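Local coordinates for protein Two-component system response regulator (Bacteroides fragilis, PDB 2QR3) that probably receives a phosphoryl signal through the N-terminal receiver domain, the part crystallised, and so probably regulates transcription as an ATP- and DNA-binding response regulator, at residues A[18-27]-A[111-121]; A[48-56]-A[81-91]. All coordinates share one frame; numbering follows the deposited sequence.

Contact 1: A[18-27]-A[111-121]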
loop_
_atom_site.group_PDB
_atom_site.type_symbol
_atom_site.label_atom_id
_atom_site.label_comp_id
_atom_site.label_asym_id
_atom_site.label_seq_id
_atom_site.Cartn_x
_atom_site.Cartn_y
_atom_site.Cartn_z
ATOM N N ALA A 18 0.650 11.254 8.013
ATOM C CA ALA A 18 1.319 10.480 9.063
ATOM C C ALA A 18 2.289 9.478 8.459
ATOM O O ALA A 18 3.388 9.303 8.935
ATOM C CB ALA A 18 0.309 9.760 9.931
ATOM N N VAL A 19 1.867 8.774 7.417
ATOM C CA VAL A 19 2.694 7.677 6.927
ATOM C C VAL A 19 3.928 8.234 6.229
ATOM O O VAL A 19 5.033 7.672 6.354
ATOM C CB VAL A 19 1.865 6.724 6.022
ATOM C CG1 VAL A 19 2.771 5.674 5.374
ATOM C CG2 VAL A 19 0.780 6.049 6.849
ATOM N N GLN A 20 3.744 9.353 5.523
ATOM C CA GLN A 20 4.845 10.042 4.837
ATOM C C GLN A 20 5.898 10.377 5.882
ATOM O O GLN A 20 7.088 10.065 5.715
ATOM C CB GLN A 20 4.305 11.293 4.119
ATOM C CG GLN A 20 5.324 12.343 3.674
ATOM C CD GLN A 20 5.791 12.167 2.232
ATOM O OE1 GLN A 20 4.990 12.226 1.271
ATOM N NE2 GLN A 20 7.105 11.993 2.067
ATOM N N LEU A 21 5.455 10.983 6.982
ATOM C CA LEU A 21 6.370 11.331 8.062
ATOM C C LEU A 21 7.097 10.107 8.612
ATOM O O LEU A 21 8.295 10.161 8.908
ATOM C CB LEU A 21 5.631 12.092 9.181
ATOM C CG LEU A 21 6.432 12.489 10.434
ATOM C CD1 LEU A 21 7.715 13.237 10.109
ATOM C CD2 LEU A 21 5.549 13.342 11.336
ATOM N N LEU A 22 6.384 8.989 8.755
ATOM C CA LEU A 22 6.970 7.795 9.315
ATOM C C LEU A 22 7.968 7.136 8.366
ATOM O O LEU A 22 8.939 6.528 8.820
ATOM C CB LEU A 22 5.877 6.778 9.703
ATOM C CG LEU A 22 4.942 7.190 10.843
ATOM C CD1 LEU A 22 3.652 6.334 10.858
ATOM C CD2 LEU A 22 5.669 7.162 12.205
ATOM N N LEU A 23 7.733 7.237 7.050
ATOM C CA LEU A 23 8.515 6.437 6.099
ATOM C C LEU A 23 9.593 7.206 5.349
ATOM O O LEU A 23 10.463 6.565 4.734
ATOM C CB LEU A 23 7.578 5.737 5.093
ATOM C CG LEU A 23 6.489 4.831 5.692
ATOM C CD1 LEU A 23 5.621 4.245 4.548
ATOM C CD2 LEU A 23 7.026 3.697 6.588
ATOM N N LYS A 24 9.480 8.549 5.372
ATOM C CA LYS A 24 10.373 9.546 4.710
ATOM C C LYS A 24 11.857 9.181 4.802
ATOM O O LYS A 24 12.652 9.477 3.905
ATOM C CB LYS A 24 10.244 10.907 5.440
ATOM C CG LYS A 24 9.439 12.015 4.810
ATOM C CD LYS A 24 9.548 13.279 5.727
ATOM C CE LYS A 24 8.886 14.535 5.121
ATOM N NZ LYS A 24 7.510 14.799 5.664
ATOM N N ASN A 25 12.245 8.583 5.921
ATOM C CA ASN A 25 13.669 8.413 6.185
ATOM C C ASN A 25 14.184 7.010 5.988
ATOM O O ASN A 25 15.343 6.700 6.321
ATOM C CB ASN A 25 14.025 8.972 7.563
ATOM C CG ASN A 25 14.641 10.329 7.452
ATOM O OD1 ASN A 25 13.954 11.343 7.609
ATOM N ND2 ASN A 25 15.921 10.368 7.075
ATOM N N HIS A 26 13.322 6.170 5.421
ATOM C CA HIS A 26 13.675 4.806 5.092
ATOM C C HIS A 26 13.692 4.582 3.599
ATOM O O HIS A 26 14.664 4.041 3.056
ATOM C CB HIS A 26 12.756 3.817 5.809
ATOM C CG HIS A 26 13.038 3.727 7.270
ATOM N ND1 HIS A 26 12.627 4.695 8.160
ATOM C CD2 HIS A 26 13.746 2.825 7.988
ATOM C CE1 HIS A 26 13.047 4.379 9.374
ATOM N NE2 HIS A 26 13.727 3.248 9.296
ATOM N N PHE A 27 12.639 5.024 2.922
ATOM C CA PHE A 27 12.543 4.859 1.483
ATOM C C PHE A 27 13.139 6.070 0.802
ATOM O O PHE A 27 13.114 7.172 1.354
ATOM C CB PHE A 27 11.071 4.661 1.048
ATOM C CG PHE A 27 10.485 3.345 1.482
ATOM C CD1 PHE A 27 10.447 2.272 0.613
ATOM C CD2 PHE A 27 9.981 3.182 2.771
ATOM C CE1 PHE A 27 9.903 1.021 1.040
ATOM C CE2 PHE A 27 9.444 1.969 3.185
ATOM C CZ PHE A 27 9.409 0.890 2.313
ATOM N N TRP A 111 -2.495 1.519 13.551
ATOM C CA TRP A 111 -1.282 0.735 13.406
ATOM C C TRP A 111 -0.280 0.958 14.539
ATOM O O TRP A 111 -0.405 1.898 15.343
ATOM C CB TRP A 111 -0.620 1.048 12.048
ATOM C CG TRP A 111 -0.144 2.443 11.907
ATOM C CD1 TRP A 111 1.105 2.894 12.161
ATOM C CD2 TRP A 111 -0.909 3.594 11.462
ATOM N NE1 TRP A 111 1.180 4.266 11.932
ATOM C CE2 TRP A 111 -0.036 4.710 11.485
ATOM C CE3 TRP A 111 -2.236 3.785 11.050
ATOM C CZ2 TRP A 111 -0.448 5.997 11.130
ATOM C CZ3 TRP A 111 -2.645 5.076 10.678
ATOM C CH2 TRP A 111 -1.757 6.167 10.727
ATOM N N ASP A 112 0.702 0.067 14.604
ATOM C CA ASP A 112 1.864 0.262 15.438
ATOM C C ASP A 112 2.950 0.768 14.499
ATOM O O ASP A 112 3.124 0.209 13.397
ATOM C CB ASP A 112 2.264 -1.051 16.139
ATOM C CG ASP A 112 3.619 -0.951 16.816
ATOM O OD1 ASP A 112 3.674 -0.543 18.009
ATOM O OD2 ASP A 112 4.640 -1.203 16.133
ATOM N N ASN A 113 3.639 1.838 14.878
ATOM C CA ASN A 113 4.584 2.496 13.966
ATOM C C ASN A 113 5.711 1.582 13.500
ATOM O O ASN A 113 6.027 1.519 12.306
ATOM C CB ASN A 113 5.196 3.757 14.589
ATOM C CG ASN A 113 4.197 4.881 14.736
ATOM O OD1 ASN A 113 3.154 4.875 14.093
ATOM N ND2 ASN A 113 4.527 5.875 15.572
ATOM N N GLN A 114 6.304 0.852 14.442
ATOM C CA GLN A 114 7.392 -0.064 14.061
ATOM C C GLN A 114 6.919 -1.249 13.236
ATOM O O GLN A 114 7.594 -1.611 12.282
ATOM C CB GLN A 114 8.252 -0.496 15.268
ATOM C CG GLN A 114 9.638 -1.062 14.872
ATOM C CD GLN A 114 10.637 -0.010 14.309
ATOM O OE1 GLN A 114 10.373 1.200 14.305
ATOM N NE2 GLN A 114 11.796 -0.489 13.846
ATOM N N LYS A 115 5.774 -1.833 13.579
ATOM C CA LYS A 115 5.161 -2.902 12.788
ATOM C C LYS A 115 4.840 -2.452 11.350
ATOM O O LYS A 115 5.052 -3.202 10.398
ATOM C CB LYS A 115 3.886 -3.411 13.464
ATOM C CG LYS A 115 3.515 -4.845 13.110
ATOM C CD LYS A 115 2.259 -5.344 13.876
ATOM C CE LYS A 115 2.038 -6.839 13.650
ATOM N NZ LYS A 115 0.840 -7.403 14.383
ATOM N N LEU A 116 4.342 -1.229 11.193
ATOM C CA LEU A 116 4.026 -0.716 9.860
ATOM C C LEU A 116 5.288 -0.680 9.027
ATOM O O LEU A 116 5.308 -1.181 7.908
ATOM C CB LEU A 116 3.389 0.693 9.948
ATOM C CG LEU A 116 3.229 1.467 8.658
ATOM C CD1 LEU A 116 2.261 0.790 7.685
ATOM C CD2 LEU A 116 2.766 2.897 8.930
ATOM N N LEU A 117 6.348 -0.108 9.582
ATOM C CA LEU A 117 7.603 0.012 8.836
ATOM C C LEU A 117 8.118 -1.370 8.465
ATOM O O LEU A 117 8.517 -1.611 7.317
ATOM C CB LEU A 117 8.653 0.788 9.636
ATOM C CG LEU A 117 10.062 0.896 9.023
ATOM C CD1 LEU A 117 10.081 1.513 7.602
ATOM C CD2 LEU A 117 10.949 1.678 10.004
ATOM N N GLU A 118 8.118 -2.260 9.456
ATOM C CA GLU A 118 8.671 -3.597 9.290
ATOM C C GLU A 118 7.955 -4.408 8.244
ATOM O O GLU A 118 8.606 -5.075 7.434
ATOM C CB GLU A 118 8.722 -4.329 10.622
ATOM C CG GLU A 118 9.759 -3.659 11.530
ATOM C CD GLU A 118 10.200 -4.520 12.697
ATOM O OE1 GLU A 118 9.526 -5.533 13.002
ATOM O OE2 GLU A 118 11.227 -4.153 13.308
ATOM N N THR A 119 6.625 -4.337 8.249
ATOM C CA THR A 119 5.802 -5.017 7.223
ATOM C C THR A 119 6.159 -4.512 5.842
ATOM O O THR A 119 6.264 -5.307 4.909
ATOM C CB THR A 119 4.303 -4.860 7.519
ATOM O OG1 THR A 119 4.013 -5.450 8.801
ATOM C CG2 THR A 119 3.417 -5.500 6.440
ATOM N N LEU A 120 6.349 -3.189 5.720
ATOM C CA LEU A 120 6.602 -2.589 4.398
ATOM C C LEU A 120 8.018 -2.922 3.933
ATOM O O LEU A 120 8.214 -3.282 2.796
ATOM C CB LEU A 120 6.393 -1.074 4.425
ATOM C CG LEU A 120 4.920 -0.696 4.557
ATOM C CD1 LEU A 120 4.792 0.808 4.991
ATOM C CD2 LEU A 120 4.137 -1.006 3.256
ATOM N N LEU A 121 8.990 -2.818 4.828
ATOM C CA LEU A 121 10.361 -3.237 4.464
ATOM C C LEU A 121 10.401 -4.697 4.048
ATOM O O LEU A 121 11.013 -5.037 3.011
ATOM C CB LEU A 121 11.345 -2.982 5.600
ATOM C CG LEU A 121 11.517 -1.538 6.089
ATOM C CD1 LEU A 121 12.335 -1.471 7.376
ATOM C CD2 LEU A 121 12.164 -0.664 5.035
#
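Leu-117 lays its CD2 methyl over one face of the His-26 imidazole, 3.5 Å from the ring centroid and 21° off the normal, a CH-pi contact offset toward the rim nearest NE2. The other methyl, CD1, lies beside CG of the same ring and also reaches Leu-23 CD2.

Most of the rest is aliphatic and aromatic. Leu-23 CD1 meets Leu-120 CD1 at 3.6 Å, the two side chains crossing at about a right angle, while Phe-27 brings CZ against Leu-120 CB and Leu-121 CD2. At the other end Leu-22 CD1 and Ala-18 CB sit at the edge of the Trp-111 indole, the former 3.4 Å from NE1; small Ala-18 suits a site beside so broad a ring. Both Leu-22 methyls also pack on the Asn-113 carboxamide, CD2 3.7 Å from its CG.

The side-chain hydrogen bonds within the two segments all belong to 111-121. Trp-111 NE1 donates weakly to Asn-113 OD1, and Asp-112 caps the helix start, OD2 accepting from Lys-115 N at 2.9 Å through its anti lone pair.

The short axes cross at -72°, 10.9 Å apart. Helices 13-23 and 113-124 cover one side of the sheet: Val-19, Leu-23 and Leu-120 rest on strand 5-9, Leu-116 on strand 105-109.

Contact 2: A[48-56]-A[81-91]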
loop_
_atom_site.group_PDB
_atom_site.type_symbol
_atom_site.label_atom_id
_atom_site.label_comp_id
_atom_site.label_asym_id
_atom_site.label_seq_id
_atom_site.Cartn_x
_atom_site.Cartn_y
_atom_site.Cartn_z
ATOM N N PRO A 48 7.966 1.540 -8.425
ATOM C CA PRO A 48 7.749 1.327 -6.992
ATOM C C PRO A 48 8.212 -0.039 -6.527
ATOM O O PRO A 48 8.141 -1.002 -7.292
ATOM C CB PRO A 48 6.230 1.437 -6.852
ATOM C CG PRO A 48 5.695 1.078 -8.181
ATOM C CD PRO A 48 6.694 1.692 -9.146
ATOM N N GLU A 49 8.688 -0.107 -5.290
ATOM C CA GLU A 49 9.056 -1.372 -4.658
ATOM C C GLU A 49 7.923 -2.021 -3.861
ATOM O O GLU A 49 7.945 -3.212 -3.627
ATOM C CB GLU A 49 10.287 -1.175 -3.783
ATOM C CG GLU A 49 11.544 -1.313 -4.683
ATOM C CD GLU A 49 12.836 -1.122 -3.970
ATOM O OE1 GLU A 49 13.034 -1.760 -2.916
ATOM O OE2 GLU A 49 13.675 -0.359 -4.498
ATOM N N VAL A 50 6.940 -1.220 -3.467
ATOM C CA VAL A 50 5.790 -1.741 -2.724
ATOM C C VAL A 50 4.694 -0.647 -2.800
ATOM O O VAL A 50 5.023 0.539 -2.998
ATOM C CB VAL A 50 6.198 -2.111 -1.259
ATOM C CG1 VAL A 50 6.698 -0.912 -0.514
ATOM C CG2 VAL A 50 5.029 -2.788 -0.493
ATOM N N VAL A 51 3.422 -1.055 -2.680
ATOM C CA VAL A 51 2.301 -0.123 -2.617
ATOM C C VAL A 51 1.598 -0.430 -1.306
ATOM O O VAL A 51 1.327 -1.610 -1.008
ATOM C CB VAL A 51 1.288 -0.342 -3.775
ATOM C CG1 VAL A 51 0.086 0.641 -3.657
ATOM C CG2 VAL A 51 1.965 -0.113 -5.139
ATOM N N LEU A 52 1.303 0.602 -0.520
ATOM C CA LEU A 52 0.431 0.450 0.665
ATOM C C LEU A 52 -0.948 0.956 0.249
ATOM O O LEU A 52 -1.105 2.154 -0.080
ATOM C CB LEU A 52 0.961 1.280 1.861
ATOM C CG LEU A 52 0.114 1.203 3.160
ATOM C CD1 LEU A 52 0.007 -0.271 3.648
ATOM C CD2 LEU A 52 0.769 2.090 4.240
ATOM N N LEU A 53 -1.926 0.051 0.232
ATOM C CA LEU A 53 -3.255 0.314 -0.339
ATOM C C LEU A 53 -4.399 0.264 0.699
ATOM O O LEU A 53 -4.695 -0.791 1.299
ATOM C CB LEU A 53 -3.562 -0.675 -1.480
ATOM C CG LEU A 53 -4.941 -0.615 -2.168
ATOM C CD1 LEU A 53 -5.127 0.712 -2.928
ATOM C CD2 LEU A 53 -5.064 -1.834 -3.115
ATOM N N ASP A 54 -5.086 1.403 0.835
ATOM C CA ASP A 54 -6.288 1.562 1.672
ATOM C C ASP A 54 -7.359 0.542 1.259
ATOM O O ASP A 54 -7.758 0.475 0.106
ATOM C CB ASP A 54 -6.781 3.023 1.459
ATOM C CG ASP A 54 -8.075 3.397 2.210
ATOM O OD1 ASP A 54 -8.673 2.608 2.982
ATOM O OD2 ASP A 54 -8.479 4.572 1.988
ATOM N N MET A 55 -7.827 -0.235 2.235
ATOM C CA MET A 55 -8.820 -1.281 2.027
ATOM C C MET A 55 -10.094 -0.653 1.452
ATOM O O MET A 55 -10.864 -1.314 0.737
ATOM C CB MET A 55 -9.098 -1.907 3.395
ATOM C CG MET A 55 -9.673 -3.297 3.508
ATOM S SD MET A 55 -8.739 -4.717 2.826
ATOM C CE MET A 55 -9.851 -4.690 1.426
ATOM N N ASN A 56 -10.311 0.619 1.767
ATOM C CA ASN A 56 -11.545 1.311 1.385
ATOM C C ASN A 56 -11.319 2.339 0.293
ATOM O O ASN A 56 -12.156 3.229 0.073
ATOM C CB ASN A 56 -12.153 2.000 2.608
ATOM C CG ASN A 56 -12.457 1.037 3.737
ATOM O OD1 ASN A 56 -12.048 1.269 4.883
ATOM N ND2 ASN A 56 -13.162 -0.040 3.435
ATOM N N LEU A 81 4.674 -6.689 -8.335
ATOM C CA LEU A 81 4.728 -5.539 -7.424
ATOM C C LEU A 81 4.007 -5.879 -6.111
ATOM O O LEU A 81 2.799 -6.147 -6.131
ATOM C CB LEU A 81 4.045 -4.338 -8.103
ATOM C CG LEU A 81 3.825 -3.085 -7.248
ATOM C CD1 LEU A 81 5.161 -2.622 -6.651
ATOM C CD2 LEU A 81 3.196 -2.009 -8.090
ATOM N N PRO A 82 4.739 -5.934 -4.973
ATOM C CA PRO A 82 4.061 -6.248 -3.701
ATOM C C PRO A 82 3.030 -5.184 -3.332
ATOM O O PRO A 82 3.340 -3.997 -3.410
ATOM C CB PRO A 82 5.197 -6.199 -2.672
ATOM C CG PRO A 82 6.440 -6.525 -3.498
ATOM C CD PRO A 82 6.206 -5.825 -4.796
ATOM N N VAL A 83 1.836 -5.635 -2.942
ATOM C CA VAL A 83 0.786 -4.730 -2.470
ATOM C C VAL A 83 0.430 -5.129 -1.058
ATOM O O VAL A 83 0.094 -6.317 -0.798
ATOM C CB VAL A 83 -0.481 -4.823 -3.359
ATOM C CG1 VAL A 83 -1.593 -3.924 -2.752
ATOM C CG2 VAL A 83 -0.176 -4.373 -4.793
ATOM N N VAL A 84 0.535 -4.171 -0.139
ATOM C CA VAL A 84 0.186 -4.410 1.259
ATOM C C VAL A 84 -1.129 -3.650 1.522
ATOM O O VAL A 84 -1.196 -2.469 1.253
ATOM C CB VAL A 84 1.302 -3.889 2.195
ATOM C CG1 VAL A 84 0.881 -4.034 3.690
ATOM C CG2 VAL A 84 2.617 -4.667 1.934
ATOM N N LEU A 85 -2.153 -4.339 2.017
ATOM C CA LEU A 85 -3.451 -3.697 2.327
ATOM C C LEU A 85 -3.384 -3.007 3.690
ATOM O O LEU A 85 -2.760 -3.527 4.623
ATOM C CB LEU A 85 -4.564 -4.765 2.318
ATOM C CG LEU A 85 -4.762 -5.384 0.924
ATOM C CD1 LEU A 85 -5.672 -6.587 1.059
ATOM C CD2 LEU A 85 -5.367 -4.332 -0.065
ATOM N N PHE A 86 -4.040 -1.839 3.808
ATOM C CA PHE A 86 -4.042 -1.055 5.048
ATOM C C PHE A 86 -5.512 -1.093 5.468
ATOM O O PHE A 86 -6.373 -0.503 4.782
ATOM C CB PHE A 86 -3.595 0.378 4.731
ATOM C CG PHE A 86 -2.947 1.123 5.870
ATOM C CD1 PHE A 86 -2.600 0.513 7.068
ATOM C CD2 PHE A 86 -2.597 2.470 5.692
ATOM C CE1 PHE A 86 -1.965 1.224 8.108
ATOM C CE2 PHE A 86 -1.950 3.187 6.722
ATOM C CZ PHE A 86 -1.636 2.565 7.924
ATOM N N THR A 87 -5.797 -1.781 6.576
ATOM C CA THR A 87 -7.178 -2.151 6.893
ATOM C C THR A 87 -7.616 -1.726 8.302
ATOM O O THR A 87 -6.884 -1.918 9.255
ATOM C CB THR A 87 -7.417 -3.683 6.694
ATOM O OG1 THR A 87 -8.807 -3.977 6.897
ATOM C CG2 THR A 87 -6.627 -4.495 7.700
ATOM N N ALA A 88 -8.813 -1.145 8.415
ATOM C CA ALA A 88 -9.439 -0.969 9.724
ATOM C C ALA A 88 -9.750 -2.339 10.334
ATOM O O ALA A 88 -9.946 -3.320 9.605
ATOM C CB ALA A 88 -10.731 -0.156 9.581
ATOM N N TYR A 89 -9.850 -2.417 11.661
ATOM C CA TYR A 89 -10.304 -3.673 12.283
ATOM C C TYR A 89 -11.651 -4.159 11.749
ATOM O O TYR A 89 -11.883 -5.373 11.614
ATOM C CB TYR A 89 -10.331 -3.585 13.826
ATOM C CG TYR A 89 -8.992 -3.826 14.464
ATOM C CD1 TYR A 89 -8.178 -2.759 14.798
ATOM C CD2 TYR A 89 -8.519 -5.128 14.707
ATOM C CE1 TYR A 89 -6.924 -2.960 15.371
ATOM C CE2 TYR A 89 -7.256 -5.340 15.281
ATOM C CZ TYR A 89 -6.469 -4.247 15.612
ATOM O OH TYR A 89 -5.219 -4.388 16.186
ATOM N N ALA A 90 -12.537 -3.229 11.401
ATOM C CA ALA A 90 -13.864 -3.601 10.894
ATOM C C ALA A 90 -13.803 -4.277 9.517
ATOM O O ALA A 90 -14.798 -4.885 9.062
ATOM C CB ALA A 90 -14.769 -2.396 10.842
ATOM N N ASP A 91 -12.644 -4.174 8.858
ATOM C CA ASP A 91 -12.489 -4.806 7.568
ATOM C C ASP A 91 -11.499 -5.982 7.532
ATOM O O ASP A 91 -11.125 -6.389 6.431
ATOM C CB ASP A 91 -12.143 -3.761 6.487
ATOM C CG ASP A 91 -13.275 -2.756 6.273
ATOM O OD1 ASP A 91 -14.448 -3.182 6.369
ATOM O OD2 ASP A 91 -12.989 -1.570 6.018
#
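Leu-52 and Phe-86 meet on the same face of the sheet, two residues out of register: Leu-52 CD2 stands over one face of the phenyl ring, 4.0 Å from its centroid, in a CH-pi contact displaced toward the CD2-CE2 rim. Leu-52 CG is anti to the backbone N (chi1 180°), which sends the branch along the strand toward the ring, while its CD1 touches Val-84 CG1. Val-50 CG2 continues this row by meeting Val-84 CG2 at 3.9 Å; beta-branched valines suit the extended backbone.

On the opposite face Leu-53 and Leu-85 lie side by side and point the same way, CD2 to CD2 at 4.0 Å. Leu-53 also crosses Val-83, and Leu-81 CD2 packs against Val-51 CG2 at about a right angle. Past the end of strand 48-54 the flexible Met-55 chain lies alongside Thr-87, its bends at chi2 and chi3 bringing CG by Thr-87 OG1 and SD by Leu-85 CD1.

Parallel pairing fixes these positions. Leu-53 uses both its polar backbone atoms, N giving to Val-84 O at 2.8 Å and O accepting from Phe-86 N; Met-55 N then reaches Phe-86 O. Beyond the strands Asn-56 ND2 donates to Asp-91 OD2 at 3.0 Å, from above the carboxylate plane, and also to Glu-66 OE1. Asn-56 N bonds to Asp-54 OD1 at 2.8 Å, making an Asx turn.

Asp-54, the predicted phosphorylation site, not phosphorylated here, ends strand 48-54; its OD2 accepts from Asp-11 N and lies close to Asp-10. Asp-54 with Asp-10 and Asp-11, at the C-terminal ends of strands 48-54 and 5-9, forms the acidic cluster characteristic of the CheY-like receiver fold; strand 83-88 flanks it.

In the fold
Contact 2 pairs the central strand 48-54 of the five-stranded parallel sheet with its neighbour 83-88, whereas contact 1 joins two helices that cover one face of the sheet; their centres lie about 13 Å apart. Along the chain 18-27 comes first, then both strands of contact 2, and 111-121 last, so contact 1 brings together early and late parts of the receiver domain on one face of the sheet. The two contacts touch directly: Trp-111 CE3 lies 3.4 Å from Phe-86 CZ, and Leu-116 CD1 is 4.0 Å from Leu-52 CD2. Helices and strands thus share one hydrophobic core, beside the C-terminal strand ends where the predicted phosphorylation site, Asp-54, lies.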